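Local coordinates for protein glutathione peroxidase (PDB 2V1M) that catalyses the reduction of hydrogen peroxide by glutathione, giving glutathione disulfide and water, at residues L53-T58 with A154-E159; V61-R66 with D161-L166; I67-C72 with V96-F101. All blocks are in the same frame, centred on the assembly; numbering follows the deposited sequence. Where two conformers were deposited one is given.

Contact 1. Residues L53-T58 with A154-E159; sequences LQEMHT and APYDIE
The ring of Tyr156 meets Met56 with its edge. Met56 CG lies in the ring plane, 3.8 Å from Tyr156 CD1. Farther along the same side chain, Met56 SD is 5.2 Å from the ring centroid and 82° off the ring normal. This is a Met-aromatic contact of the edge type. In the conformer given, Glu55 OE1 falls impossibly close to Tyr156 OH, so any pairing here is doubtful.

The second surface is the ring of Pro155. Leu53 crosses it at about a right angle, with Leu53 CD2 3.9 Å from Pro155 CB. Met56 SD comes to the same carbon, 3.6 Å from Pro155 CB, so this proline carbon is shared by two side chains of helix 46-60. Met56 SD also sits 3.2 Å from Pro155 O. The methionine chain bends at chi3 (69°), which brings Met56 CE within 3.3 Å of Pro155 O as well. Met56 is modelled in two conformers, and these distances belong to one of them.

Glu159 slides past Met56 in the opposite direction, and Glu159 OE1 is 3.6 Å from Met56 CG. Glu159 OE2 forms a salt bridge with Arg59. Gln52 OE1 accepts from Tyr156 N. Both polar links also run between helix 46-60 and 154-159.

In this thioredoxin-type fold, helix 46-60 lies on one side of the mixed sheet. Here it is met by the loop that leads from strand 145-149 into helix 159-167. The thioether packs on Pro155 CB and also meets the carbonyl oxygen. Pro155 O lies roughly opposite the CG-SD bond of Met56 (about 150°), which suggests a weak sulfur-oxygen attraction in this conformer.

Contact 2. Residues V61-R66 with D161-L166; sequences VGKGLR and DIMELL
Ile162, Met163 and Leu166 of helix 159-167 pack on Lys63, Gly64 and Leu65, where helix 46-60 ends and strand 65-71 begins. The turn is a Schellman motif. Gly64 is its C-prime residue with a positive phi (116°), Leu65 N pairs with Leu60 O, and Gly64 N pairs with Val61 O at 3.1 Å.

Ile162 comes first along the helix. Its CG2 branch lies 4.0 Å from Leu65 CD1, and the two side chains cross at about a right angle. Leu65 CG stands opposite the backbone N (chi1 178°), which directs CD1 to Ile162. Ile162 also touches Met56 and Leu60 of helix 46-60 and Leu138 of the sheet, so it lies in the hydrophobic layer between helix and strands.

Met163 follows and is partly exposed. Its chain is bent at chi2 and chi3, and Met163 CE is 4.2 Å from Lys63 CD. Lys63 meets it through this aliphatic carbon and not through NZ.

Leu166 covers the turn itself. Its CD1 is 4.1 Å from Lys63 CB. Its CD2 lies against the backbone, 3.5 Å from Gly64 C. With no side chain on Gly64, the methyl can rest directly on the peptide. Leu166 O and Lys63 O are both bonded by Arg141, which joins the helix to the turn by a polar route.

On the strand side, the guanidinium group of Arg66 folds back over the turn. Arg66 NH1 donates to Val61 O at 2.9 Å, in the carbonyl plane and on a lone pair. Val61 O thus takes two donors, Gly64 N and Arg66 NH1. Arg66 NH1 also donates to Leu65 O at 2.9 Å; the oxygen lies in the guanidinium plane, but the donor is above the carbonyl plane, off its lone pairs.

Contact 3. Residues I67-C72 with V96-F101; sequences ILAFPC and VQFDMF
Phe70 and Phe101 form an offset stack. The ring centroids are 4.5 Å apart and the planes differ by only 16°. Phe70 CE1 lies 3.4 Å from Phe101 CG, so the rings overlap toward their rims. Leu68 comes obliquely to the far end of the Phe101 ring, with CB 3.7 Å from Phe101 CE2.

Phe98 is arranged differently. Ile67 CG2 makes a CH-pi contact over one face, 4.1 Å from the ring centroid. Val96 CG1 covers the opposite face. Phe98 CG sits between the backbone N and the carbonyl carbon (chi1 53°), which puts the ring between Ile67 CG2 and Val96 CG1. Ala69 CB sits at the edge of the same ring and is 3.7 Å from Met100 SD.

The backbones pair as parallel strands. Asp99 N donates to Ile67 O, Ala69 N to Asp99 O at 2.9 Å, and Phe101 N to Ala69 O. Phe101 O is covered by Pro71 CD at 2.9 Å and has no hydrogen-bond partner in the model, as proline has no N-H to offer. Asp99 OD2 is hydrogen-bonded to Tyr29 OH. A water bonds Ile67 O and, weakly, Asp99 OD2.

Strand 99-100 is the outermost strand on this side of the mixed sheet. Strand 65-71 lies between it and strand 33-39. Helix 83-94 makes the beta-alpha-beta crossover between the two strands, and its Val90 packs on Met100.

In the fold
From the N terminus, helix 46-60 provides residues 53-58, and the chain passes at once into 61-66 and 67-72 of the next turn and strand. Contact 3 closes the first loop, through helix 83-94 to strand 99-100. That loop lies wholly within the longer loops of contacts 1 and 2. Those two cross, since 154-159 returns to the helix before 161-166 returns to the turn. They meet where Met56 CE touches Ile162 CD1. Contact 1 also touches contact 3, with Gln54 probably bonded to Gln97. Contacts 1 and 2 join the C-terminal part of the chain to helix 46-60 and the start of strand 65-71; contact 3 joins two strands of the thioredoxin-type sheet.

Contact 1. Residues L53-T58 with A154-E159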
ATOM      1  N   LEU A  53       7.594   7.248   3.247  1.00  2.89           N
ATOM      2  CA  LEU A  53       7.549   5.782   3.145  1.00  3.22           C
ATOM      3  C   LEU A  53       8.942   5.170   3.025  1.00  3.00           C
ATOM      4  O   LEU A  53       9.224   4.123   3.603  1.00  3.22           O
ATOM      5  CB  LEU A  53       6.632   5.331   2.004  1.00  3.22           C
ATOM      6  CG  LEU A  53       5.153   5.642   2.228  1.00  3.51           C
ATOM      7  CD1 LEU A  53       4.405   5.451   0.889  1.00  4.55           C
ATOM      8  CD2 LEU A  53       4.558   4.687   3.286  1.00  3.99           C
ATOM      9  N   GLN A  54       9.809   5.788   2.215  1.00  3.02           N
ATOM     10  CA  GLN A  54      11.170   5.247   2.065  1.00  2.90           C
ATOM     11  C   GLN A  54      11.951   5.352   3.388  1.00  3.21           C
ATOM     12  O   GLN A  54      12.719   4.427   3.729  1.00  3.23           O
ATOM     13  CB  GLN A  54      11.889   5.960   0.909  1.00  3.23           C
ATOM     14  CG  GLN A  54      13.343   5.554   0.778  1.00  3.02           C
ATOM     15  CD  GLN A  54      13.608   4.093   0.661  1.00  3.25           C
ATOM     16  OE1 GLN A  54      12.746   3.298   0.215  1.00  3.04           O
ATOM     17  NE2 GLN A  54      14.836   3.696   1.070  1.00  2.91           N
ATOM     18  N   GLU A  55      11.779   6.452   4.118  1.00  3.21           N
ATOM     19  CA  GLU A  55      12.397   6.565   5.447  0.80  3.47           C
ATOM     20  C   GLU A  55      11.850   5.501   6.402  1.00  3.31           C
ATOM     21  O   GLU A  55      12.600   4.919   7.204  1.00  4.01           O
ATOM     22  CB  GLU A  55      12.189   7.975   6.011  0.80  4.75           C
ATOM     23  CG  GLU A  55      12.993   9.055   5.303  0.80  8.75           C
ATOM     24  CD  GLU A  55      12.271  10.414   5.099  0.80  8.74           C
ATOM     25  OE1 GLU A  55      11.260  10.701   5.767  0.80  9.83           O
ATOM     26  OE2 GLU A  55      12.720  11.225   4.241  0.80  9.02           O
ATOM     27  N   MET A  56      10.546   5.276   6.368  1.00  3.25           N
ATOM     28  CA  MET A  56       9.998   4.277   7.269  0.50  3.57           C
ATOM     29  C   MET A  56      10.418   2.865   6.902  1.00  3.36           C
ATOM     30  O   MET A  56      10.708   2.074   7.803  1.00  3.61           O
ATOM     31  CB  MET A  56       8.493   4.378   7.325  0.50  3.14           C
ATOM     32  CG  MET A  56       8.010   5.661   7.951  0.50  2.85           C
ATOM     33  SD  MET A  56       6.237   5.949   7.767  0.50  4.05           S
ATOM     34  CE  MET A  56       5.611   4.646   8.832  0.50  4.57           C
ATOM     35  N   HIS A  57      10.483   2.566   5.604  1.00  3.25           N
ATOM     36  CA  HIS A  57      11.051   1.290   5.162  1.00  3.39           C
ATOM     37  C   HIS A  57      12.454   1.125   5.752  1.00  3.19           C
ATOM     38  O   HIS A  57      12.808   0.089   6.314  1.00  3.37           O
ATOM     39  CB  HIS A  57      11.152   1.278   3.646  1.00  3.55           C
ATOM     40  CG  HIS A  57      11.950   0.127   3.139  1.00  3.95           C
ATOM     41  ND1 HIS A  57      11.386  -1.118   2.915  1.00  4.47           N
ATOM     42  CD2 HIS A  57      13.274   0.039   2.833  1.00  4.30           C
ATOM     43  CE1 HIS A  57      12.354  -1.906   2.478  1.00  4.71           C
ATOM     44  NE2 HIS A  57      13.500  -1.245   2.437  1.00  4.59           N
ATOM     45  N   THR A  58      13.288   2.153   5.587  1.00  3.33           N
ATOM     46  CA  THR A  58      14.671   2.031   6.024  1.00  3.43           C
ATOM     47  C   THR A  58      14.771   1.845   7.551  1.00  3.68           C
ATOM     48  O   THR A  58      15.623   1.098   8.047  1.00  4.83           O
ATOM     49  CB  THR A  58      15.471   3.210   5.480  1.00  3.89           C
ATOM     50  OG1 THR A  58      15.474   3.128   4.038  1.00  4.00           O
ATOM     51  CG2 THR A  58      16.907   3.181   5.965  1.00  4.33           C
ATOM     52  N   ALA A 154      -0.060  11.699   7.106  1.00  3.75           N
ATOM     53  CA  ALA A 154       1.353  11.531   6.843  1.00  4.27           C
ATOM     54  C   ALA A 154       1.777  10.106   7.207  1.00  3.87           C
ATOM     55  O   ALA A 154       1.435   9.636   8.289  1.00  4.04           O
ATOM     56  CB  ALA A 154       2.154  12.527   7.682  1.00  5.72           C
ATOM     57  N   PRO A 155       2.595   9.443   6.357  1.00  3.46           N
ATOM     58  CA  PRO A 155       3.059   8.100   6.744  1.00  4.03           C
ATOM     59  C   PRO A 155       3.696   8.082   8.127  1.00  4.07           C
ATOM     60  O   PRO A 155       3.490   7.144   8.887  1.00  4.55           O
ATOM     61  CB  PRO A 155       4.041   7.740   5.621  1.00  4.14           C
ATOM     62  CG  PRO A 155       3.442   8.452   4.377  1.00  4.11           C
ATOM     63  CD  PRO A 155       2.924   9.781   4.942  1.00  4.29           C
ATOM     64  N   TYR A 156       4.462   9.114   8.480  1.00  4.73           N
ATOM     65  CA  TYR A 156       5.103   9.139   9.788  1.00  5.96           C
ATOM     66  C   TYR A 156       4.105   9.020  10.932  1.00  5.34           C
ATOM     67  O   TYR A 156       4.455   8.497  12.003  1.00  7.02           O
ATOM     68  CB  TYR A 156       5.914  10.422   9.960  1.00  7.18           C
ATOM     69  CG  TYR A 156       7.207  10.497   9.226  1.00  9.29           C
ATOM     70  CD1 TYR A 156       7.778   9.373   8.639  1.00 10.02           C
ATOM     71  CD2 TYR A 156       7.892  11.697   9.155  1.00 12.04           C
ATOM     72  CE1 TYR A 156       9.003   9.432   8.018  1.00 11.29           C
ATOM     73  CE2 TYR A 156       9.123  11.784   8.508  1.00 12.03           C
ATOM     74  CZ  TYR A 156       9.664  10.632   7.949  1.00 10.33           C
ATOM     75  OH  TYR A 156      10.878  10.728   7.323  0.80 11.47           O
ATOM     76  N   ASP A 157       2.900   9.521  10.746  1.00  6.07           N
ATOM     77  CA  ASP A 157       1.900   9.452  11.813  1.00  6.56           C
ATOM     78  C   ASP A 157       1.328   8.067  12.025  1.00  6.08           C
ATOM     79  O   ASP A 157       0.571   7.854  12.986  1.00  7.46           O
ATOM     80  CB  ASP A 157       0.812  10.462  11.560  1.00  7.76           C
ATOM     81  CG  ASP A 157       1.322  11.911  11.729  1.00 10.91           C
ATOM     82  OD1 ASP A 157       2.369  12.112  12.364  1.00 16.53           O
ATOM     83  OD2 ASP A 157       0.644  12.832  11.294  1.00 16.49           O
ATOM     84  N   ILE A 158       1.704   7.120  11.170  1.00  4.60           N
ATOM     85  CA  ILE A 158       1.277   5.721  11.292  1.00  4.51           C
ATOM     86  C   ILE A 158       2.333   4.899  12.061  1.00  4.15           C
ATOM     87  O   ILE A 158       2.083   3.747  12.453  1.00  4.50           O
ATOM     88  CB  ILE A 158       1.017   5.145   9.873  1.00  4.23           C
ATOM     89  CG1 ILE A 158      -0.020   6.008   9.156  1.00  4.65           C
ATOM     90  CG2 ILE A 158       0.543   3.681   9.926  1.00  4.89           C
ATOM     91  CD1 ILE A 158      -0.198   5.662   7.694  1.00  5.61           C
ATOM     92  N   GLU A 159       3.507   5.483  12.307  1.00  5.11           N
ATOM     93  CA  GLU A 159       4.609   4.696  12.847  1.00  5.51           C
ATOM     94  C   GLU A 159       4.294   4.130  14.239  1.00  5.32           C
ATOM     95  O   GLU A 159       4.668   2.993  14.522  1.00  5.31           O
ATOM     96  CB  GLU A 159       5.863   5.568  12.890  1.00  7.60           C
ATOM     97  CG  GLU A 159       7.103   4.777  13.134  0.80  8.36           C
ATOM     98  CD  GLU A 159       8.358   5.417  12.571  0.50  8.23           C
ATOM     99  OE1 GLU A 159       8.319   6.112  11.531  0.50 10.44           O
ATOM    100  OE2 GLU A 159       9.398   5.192  13.208  0.50  9.23           O
TER

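Contact 2. Residues V61-R66 with D161-L166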
ATOM      1  N   VAL A  61      12.143  -1.987   8.114  1.00  3.47           N
ATOM      2  CA  VAL A  61      12.112  -3.245   7.388  1.00  4.13           C
ATOM      3  C   VAL A  61      12.773  -4.380   8.184  1.00  4.45           C
ATOM      4  O   VAL A  61      12.274  -5.510   8.196  1.00  4.32           O
ATOM      5  CB  VAL A  61      12.740  -3.089   5.991  1.00  4.00           C
ATOM      6  CG1 VAL A  61      14.229  -2.705   6.059  1.00  4.72           C
ATOM      7  CG2 VAL A  61      12.507  -4.363   5.132  1.00  4.92           C
ATOM      8  N   GLY A  62      13.870  -4.068   8.864  1.00  4.55           N
ATOM      9  CA  GLY A  62      14.576  -5.083   9.640  1.00  5.94           C
ATOM     10  C   GLY A  62      13.799  -5.586  10.846  1.00  6.12           C
ATOM     11  O   GLY A  62      14.158  -6.625  11.404  1.00  9.68           O
ATOM     12  N   LYS A  63      12.796  -4.831  11.282  1.00  5.22           N
ATOM     13  CA  LYS A  63      11.952  -5.177  12.410  1.00  5.26           C
ATOM     14  C   LYS A  63      10.677  -5.900  11.989  1.00  5.12           C
ATOM     15  O   LYS A  63       9.924  -6.354  12.844  1.00  6.07           O
ATOM     16  CB  LYS A  63      11.587  -3.913  13.186  1.00  6.46           C
ATOM     17  CG  LYS A  63      12.776  -3.202  13.816  0.70  7.62           C
ATOM     18  CD  LYS A  63      12.320  -1.978  14.621  0.40  7.67           C
ATOM     19  CE  LYS A  63      13.401  -0.923  14.761  0.40 10.23           C
ATOM     20  NZ  LYS A  63      14.680  -1.518  15.216  0.40  9.37           N
ATOM     21  N   GLY A  64      10.454  -6.004  10.680  1.00  4.64           N
ATOM     22  CA  GLY A  64       9.311  -6.765  10.146  1.00  4.78           C
ATOM     23  C   GLY A  64       8.264  -5.971   9.381  1.00  4.55           C
ATOM     24  O   GLY A  64       7.217  -6.534   9.063  1.00  5.34           O
ATOM     25  N   LEU A  65       8.496  -4.683   9.098  1.00  3.95           N
ATOM     26  CA  LEU A  65       7.563  -3.916   8.296  1.00  4.07           C
ATOM     27  C   LEU A  65       7.784  -4.171   6.800  1.00  3.55           C
ATOM     28  O   LEU A  65       8.947  -4.104   6.334  1.00  4.26           O
ATOM     29  CB  LEU A  65       7.715  -2.417   8.552  1.00  4.18           C
ATOM     30  CG  LEU A  65       6.781  -1.537   7.701  1.00  4.26           C
ATOM     31  CD1 LEU A  65       5.316  -1.740   8.061  1.00  4.74           C
ATOM     32  CD2 LEU A  65       7.172  -0.074   7.894  1.00  4.84           C
ATOM     33  N   ARG A  66       6.702  -4.378   6.062  1.00  3.09           N
ATOM     34  CA  ARG A  66       6.732  -4.422   4.598  1.00  3.40           C
ATOM     35  C   ARG A  66       5.744  -3.392   4.068  1.00  3.34           C
ATOM     36  O   ARG A  66       4.575  -3.415   4.401  1.00  6.72           O
ATOM     37  CB  ARG A  66       6.386  -5.841   4.097  1.00  4.24           C
ATOM     38  CG  ARG A  66       7.392  -6.904   4.599  1.00  4.52           C
ATOM     39  CD  ARG A  66       8.766  -6.708   4.002  1.00  5.32           C
ATOM     40  NE  ARG A  66       9.681  -7.761   4.448  1.00  6.56           N
ATOM     41  CZ  ARG A  66      10.389  -7.711   5.581  1.00  6.56           C
ATOM     42  NH1 ARG A  66      10.247  -6.699   6.446  1.00  6.36           N
ATOM     43  NH2 ARG A  66      11.219  -8.713   5.881  1.00  9.61           N
ATOM     44  N   ASP A 161       1.433   3.155  15.489  1.00  4.71           N
ATOM     45  CA  ASP A 161       0.574   1.999  15.312  1.00  4.87           C
ATOM     46  C   ASP A 161       1.352   0.817  14.730  1.00  4.23           C
ATOM     47  O   ASP A 161       1.135  -0.332  15.131  1.00  4.73           O
ATOM     48  CB  ASP A 161      -0.612   2.344  14.403  1.00  5.10           C
ATOM     49  CG  ASP A 161      -1.603   3.342  15.048  1.00  5.56           C
ATOM     50  OD1 ASP A 161      -1.606   3.488  16.290  1.00  7.33           O
ATOM     51  OD2 ASP A 161      -2.415   3.937  14.288  1.00  6.42           O
ATOM     52  N   ILE A 162       2.250   1.084  13.780  1.00  3.95           N
ATOM     53  CA  ILE A 162       3.112   0.029  13.271  1.00  4.08           C
ATOM     54  C   ILE A 162       3.928  -0.600  14.400  1.00  4.05           C
ATOM     55  O   ILE A 162       4.033  -1.821  14.471  1.00  4.56           O
ATOM     56  CB  ILE A 162       4.019   0.588  12.157  1.00  4.22           C
ATOM     57  CG1 ILE A 162       3.166   0.827  10.880  1.00  3.99           C
ATOM     58  CG2 ILE A 162       5.190  -0.395  11.853  1.00  5.11           C
ATOM     59  CD1 ILE A 162       3.867   1.738   9.857  1.00  4.80           C
ATOM     60  N   MET A 163       4.539   0.216  15.260  1.00  4.66           N
ATOM     61  CA  MET A 163       5.353  -0.339  16.353  1.00  5.26           C
ATOM     62  C   MET A 163       4.541  -1.255  17.233  1.00  5.48           C
ATOM     63  O   MET A 163       5.050  -2.294  17.701  1.00  5.69           O
ATOM     64  CB  MET A 163       6.013   0.763  17.218  1.00  5.60           C
ATOM     65  CG  MET A 163       6.962   1.693  16.444  1.00  6.93           C
ATOM     66  SD  MET A 163       8.101   0.920  15.345  0.80  6.44           S
ATOM     67  CE  MET A 163       9.278   0.214  16.495  1.00 10.71           C
ATOM     68  N   GLU A 164       3.289  -0.893  17.520  0.50  5.38           N
ATOM     69  CA  GLU A 164       2.469  -1.775  18.355  0.50  5.98           C
ATOM     70  C   GLU A 164       2.331  -3.137  17.678  0.50  5.10           C
ATOM     71  O   GLU A 164       2.536  -4.199  18.312  0.50  5.23           O
ATOM     72  CB  GLU A 164       1.111  -1.132  18.685  0.50  5.91           C
ATOM     73  CG  GLU A 164       1.230   0.127  19.589  0.50  7.55           C
ATOM     74  CD  GLU A 164      -0.060   0.922  19.787  0.50  9.85           C
ATOM     75  OE1 GLU A 164      -0.727   1.323  18.812  0.50 12.02           O
ATOM     76  OE2 GLU A 164      -0.396   1.186  20.953  0.50 14.02           O
ATOM     77  N   LEU A 165       2.017  -3.120  16.389  1.00  4.69           N
ATOM     78  CA  LEU A 165       1.804  -4.411  15.716  1.00  4.86           C
ATOM     79  C   LEU A 165       3.113  -5.193  15.525  1.00  4.95           C
ATOM     80  O   LEU A 165       3.104  -6.434  15.522  1.00  5.92           O
ATOM     81  CB  LEU A 165       1.084  -4.219  14.395  1.00  4.43           C
ATOM     82  CG  LEU A 165      -0.313  -3.582  14.474  1.00  4.32           C
ATOM     83  CD1 LEU A 165      -0.929  -3.593  13.066  1.00  5.34           C
ATOM     84  CD2 LEU A 165      -1.204  -4.354  15.456  1.00  6.46           C
ATOM     85  N   LEU A 166       4.236  -4.500  15.344  1.00  5.35           N
ATOM     86  CA  LEU A 166       5.547  -5.201  15.226  1.00  5.56           C
ATOM     87  C   LEU A 166       5.920  -5.889  16.510  1.00  6.29           C
ATOM     88  O   LEU A 166       6.575  -6.939  16.483  1.00  7.70           O
ATOM     89  CB  LEU A 166       6.668  -4.207  14.870  1.00  5.84           C
ATOM     90  CG  LEU A 166       6.644  -3.641  13.441  1.00  5.55           C
ATOM     91  CD1 LEU A 166       7.684  -2.564  13.300  1.00  6.20           C
ATOM     92  CD2 LEU A 166       6.897  -4.711  12.373  1.00  6.42           C
TER

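Contact 3. Residues I67-C72 with V96-F101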
ATOM      1  N   ILE A  67       6.232  -2.492   3.234  1.00  3.14           N
ATOM      2  CA  ILE A  67       5.395  -1.502   2.583  1.00  3.13           C
ATOM      3  C   ILE A  67       5.124  -1.956   1.160  1.00  2.87           C
ATOM      4  O   ILE A  67       6.071  -2.336   0.436  1.00  3.15           O
ATOM      5  CB  ILE A  67       6.079  -0.095   2.611  1.00  3.14           C
ATOM      6  CG1 ILE A  67       6.277   0.336   4.073  1.00  3.78           C
ATOM      7  CG2 ILE A  67       5.267   0.918   1.799  1.00  3.71           C
ATOM      8  CD1 ILE A  67       7.158   1.584   4.205  1.00  4.18           C
ATOM      9  N   LEU A  68       3.844  -1.945   0.773  1.00  2.79           N
ATOM     10  CA  LEU A  68       3.399  -2.400  -0.542  1.00  2.93           C
ATOM     11  C   LEU A  68       2.717  -1.214  -1.211  1.00  3.06           C
ATOM     12  O   LEU A  68       1.742  -0.683  -0.663  1.00  3.59           O
ATOM     13  CB  LEU A  68       2.402  -3.558  -0.442  1.00  3.26           C
ATOM     14  CG  LEU A  68       2.874  -4.908   0.056  1.00  4.68           C
ATOM     15  CD1 LEU A  68       3.274  -4.946   1.455  1.00  6.72           C
ATOM     16  CD2 LEU A  68       1.761  -5.908  -0.240  1.00  7.95           C
ATOM     17  N   ALA A  69       3.195  -0.830  -2.395  1.00  2.78           N
ATOM     18  CA  ALA A  69       2.665   0.356  -3.104  1.00  2.89           C
ATOM     19  C   ALA A  69       2.025  -0.070  -4.419  1.00  2.73           C
ATOM     20  O   ALA A  69       2.690  -0.656  -5.302  1.00  2.86           O
ATOM     21  CB  ALA A  69       3.778   1.352  -3.359  1.00  3.14           C
ATOM     22  N   PHE A  70       0.729   0.246  -4.544  1.00  2.54           N
ATOM     23  CA  PHE A  70      -0.096  -0.091  -5.701  1.00  2.91           C
ATOM     24  C   PHE A  70      -0.433   1.164  -6.494  1.00  2.80           C
ATOM     25  O   PHE A  70      -1.256   1.965  -6.057  1.00  2.74           O
ATOM     26  CB  PHE A  70      -1.384  -0.788  -5.249  1.00  3.06           C
ATOM     27  CG  PHE A  70      -1.118  -2.196  -4.765  1.00  2.83           C
ATOM     28  CD1 PHE A  70      -1.092  -3.250  -5.673  1.00  3.06           C
ATOM     29  CD2 PHE A  70      -0.862  -2.435  -3.414  1.00  2.95           C
ATOM     30  CE1 PHE A  70      -0.794  -4.538  -5.266  1.00  3.20           C
ATOM     31  CE2 PHE A  70      -0.569  -3.732  -2.991  1.00  3.31           C
ATOM     32  CZ  PHE A  70      -0.527  -4.782  -3.916  1.00  3.47           C
ATOM     33  N   PRO A  71       0.177   1.341  -7.671  1.00  2.84           N
ATOM     34  CA  PRO A  71      -0.213   2.479  -8.528  1.00  3.24           C
ATOM     35  C   PRO A  71      -1.678   2.346  -8.928  1.00  2.95           C
ATOM     36  O   PRO A  71      -2.185   1.252  -9.163  1.00  3.12           O
ATOM     37  CB  PRO A  71       0.698   2.331  -9.758  1.00  3.28           C
ATOM     38  CG  PRO A  71       1.929   1.538  -9.215  1.00  3.49           C
ATOM     39  CD  PRO A  71       1.272   0.545  -8.291  1.00  3.23           C
ATOM     40  N   CYS A  72      -2.332   3.504  -9.061  1.00  3.14           N
ATOM     41  CA  CYS A  72      -3.756   3.516  -9.432  1.00  3.45           C
ATOM     42  C   CYS A  72      -4.043   4.847 -10.101  1.00  3.22           C
ATOM     43  O   CYS A  72      -3.665   5.901  -9.575  1.00  3.21           O
ATOM     44  CB  CYS A  72      -4.620   3.358  -8.146  1.00  3.32           C
ATOM     45  SG  CYS A  72      -6.389   3.521  -8.458  1.00  3.39           S
ATOM     46  N   VAL A  96      13.268   4.329  -3.819  1.00  3.24           N
ATOM     47  CA  VAL A  96      12.347   3.388  -3.220  1.00  3.20           C
ATOM     48  C   VAL A  96      12.963   1.979  -3.142  1.00  3.21           C
ATOM     49  O   VAL A  96      13.361   1.410  -4.181  1.00  3.62           O
ATOM     50  CB  VAL A  96      11.053   3.315  -4.043  1.00  3.33           C
ATOM     51  CG1 VAL A  96      10.186   2.133  -3.617  1.00  4.34           C
ATOM     52  CG2 VAL A  96      10.284   4.630  -3.899  1.00  4.46           C
ATOM     53  N   GLN A  97      12.957   1.431  -1.923  1.00  2.93           N
ATOM     54  CA  GLN A  97      13.434   0.053  -1.693  1.00  2.97           C
ATOM     55  C   GLN A  97      12.326  -0.879  -1.268  1.00  3.26           C
ATOM     56  O   GLN A  97      12.560  -2.094  -1.178  1.00  4.87           O
ATOM     57  CB  GLN A  97      14.551   0.042  -0.656  1.00  3.04           C
ATOM     58  CG  GLN A  97      15.808   0.712  -1.136  1.00  3.36           C
ATOM     59  CD  GLN A  97      16.811   0.764  -0.023  1.00  3.19           C
ATOM     60  OE1 GLN A  97      16.572   1.390   1.013  1.00  4.10           O
ATOM     61  NE2 GLN A  97      17.924   0.035  -0.168  1.00  4.08           N
ATOM     62  N   PHE A  98      11.136  -0.356  -0.957  1.00  3.14           N
ATOM     63  CA  PHE A  98       9.996  -1.177  -0.614  1.00  3.27           C
ATOM     64  C   PHE A  98       9.344  -1.737  -1.903  1.00  3.32           C
ATOM     65  O   PHE A  98       9.863  -1.538  -3.017  1.00  4.20           O
ATOM     66  CB  PHE A  98       9.002  -0.417   0.272  1.00  3.36           C
ATOM     67  CG  PHE A  98       8.553   0.922  -0.268  1.00  3.25           C
ATOM     68  CD1 PHE A  98       9.241   2.103   0.061  1.00  3.50           C
ATOM     69  CD2 PHE A  98       7.458   1.007  -1.144  1.00  3.86           C
ATOM     70  CE1 PHE A  98       8.829   3.327  -0.457  1.00  3.95           C
ATOM     71  CE2 PHE A  98       7.064   2.234  -1.678  1.00  4.19           C
ATOM     72  CZ  PHE A  98       7.763   3.402  -1.352  1.00  3.82           C
ATOM     73  N   ASP A  99       8.269  -2.518  -1.746  1.00  3.19           N
ATOM     74  CA  ASP A  99       7.740  -3.298  -2.854  1.00  3.00           C
ATOM     75  C   ASP A  99       6.741  -2.483  -3.665  1.00  2.75           C
ATOM     76  O   ASP A  99       5.735  -2.000  -3.147  1.00  3.53           O
ATOM     77  CB  ASP A  99       7.138  -4.591  -2.318  1.00  3.64           C
ATOM     78  CG  ASP A  99       8.195  -5.538  -1.770  1.00  4.47           C
ATOM     79  OD1 ASP A  99       9.369  -5.445  -2.181  1.00  6.39           O
ATOM     80  OD2 ASP A  99       7.817  -6.400  -0.947  1.00  6.05           O
ATOM     81  N   MET A 100       7.004  -2.401  -4.970  1.00  3.00           N
ATOM     82  CA  MET A 100       6.173  -1.732  -5.961  1.00  2.91           C
ATOM     83  C   MET A 100       5.425  -2.745  -6.799  1.00  3.02           C
ATOM     84  O   MET A 100       5.972  -3.794  -7.194  1.00  3.40           O
ATOM     85  CB  MET A 100       7.053  -0.891  -6.903  1.00  2.94           C
ATOM     86  CG  MET A 100       7.798   0.290  -6.240  1.00  3.02           C
ATOM     87  SD  MET A 100       6.720   1.586  -5.588  1.00  3.40           S
ATOM     88  CE  MET A 100       5.768   2.047  -7.033  1.00  4.88           C
ATOM     89  N   PHE A 101       4.176  -2.394  -7.116  1.00  2.68           N
ATOM     90  CA  PHE A 101       3.285  -3.271  -7.893  1.00  2.88           C
ATOM     91  C   PHE A 101       2.852  -2.654  -9.202  1.00  2.93           C
ATOM     92  O   PHE A 101       3.030  -1.467  -9.460  1.00  2.96           O
ATOM     93  CB  PHE A 101       2.107  -3.721  -7.009  1.00  3.16           C
ATOM     94  CG  PHE A 101       2.598  -4.586  -5.855  1.00  2.99           C
ATOM     95  CD1 PHE A 101       2.695  -5.966  -6.014  1.00  3.53           C
ATOM     96  CD2 PHE A 101       3.102  -4.000  -4.677  1.00  3.56           C
ATOM     97  CE1 PHE A 101       3.225  -6.781  -4.993  1.00  4.22           C
ATOM     98  CE2 PHE A 101       3.644  -4.787  -3.687  1.00  3.40           C
ATOM     99  CZ  PHE A 101       3.732  -6.182  -3.848  1.00  4.03           C
TER
HETATM  100  O   HOH W   1       7.489  -4.727   1.247  1.00 13.37           O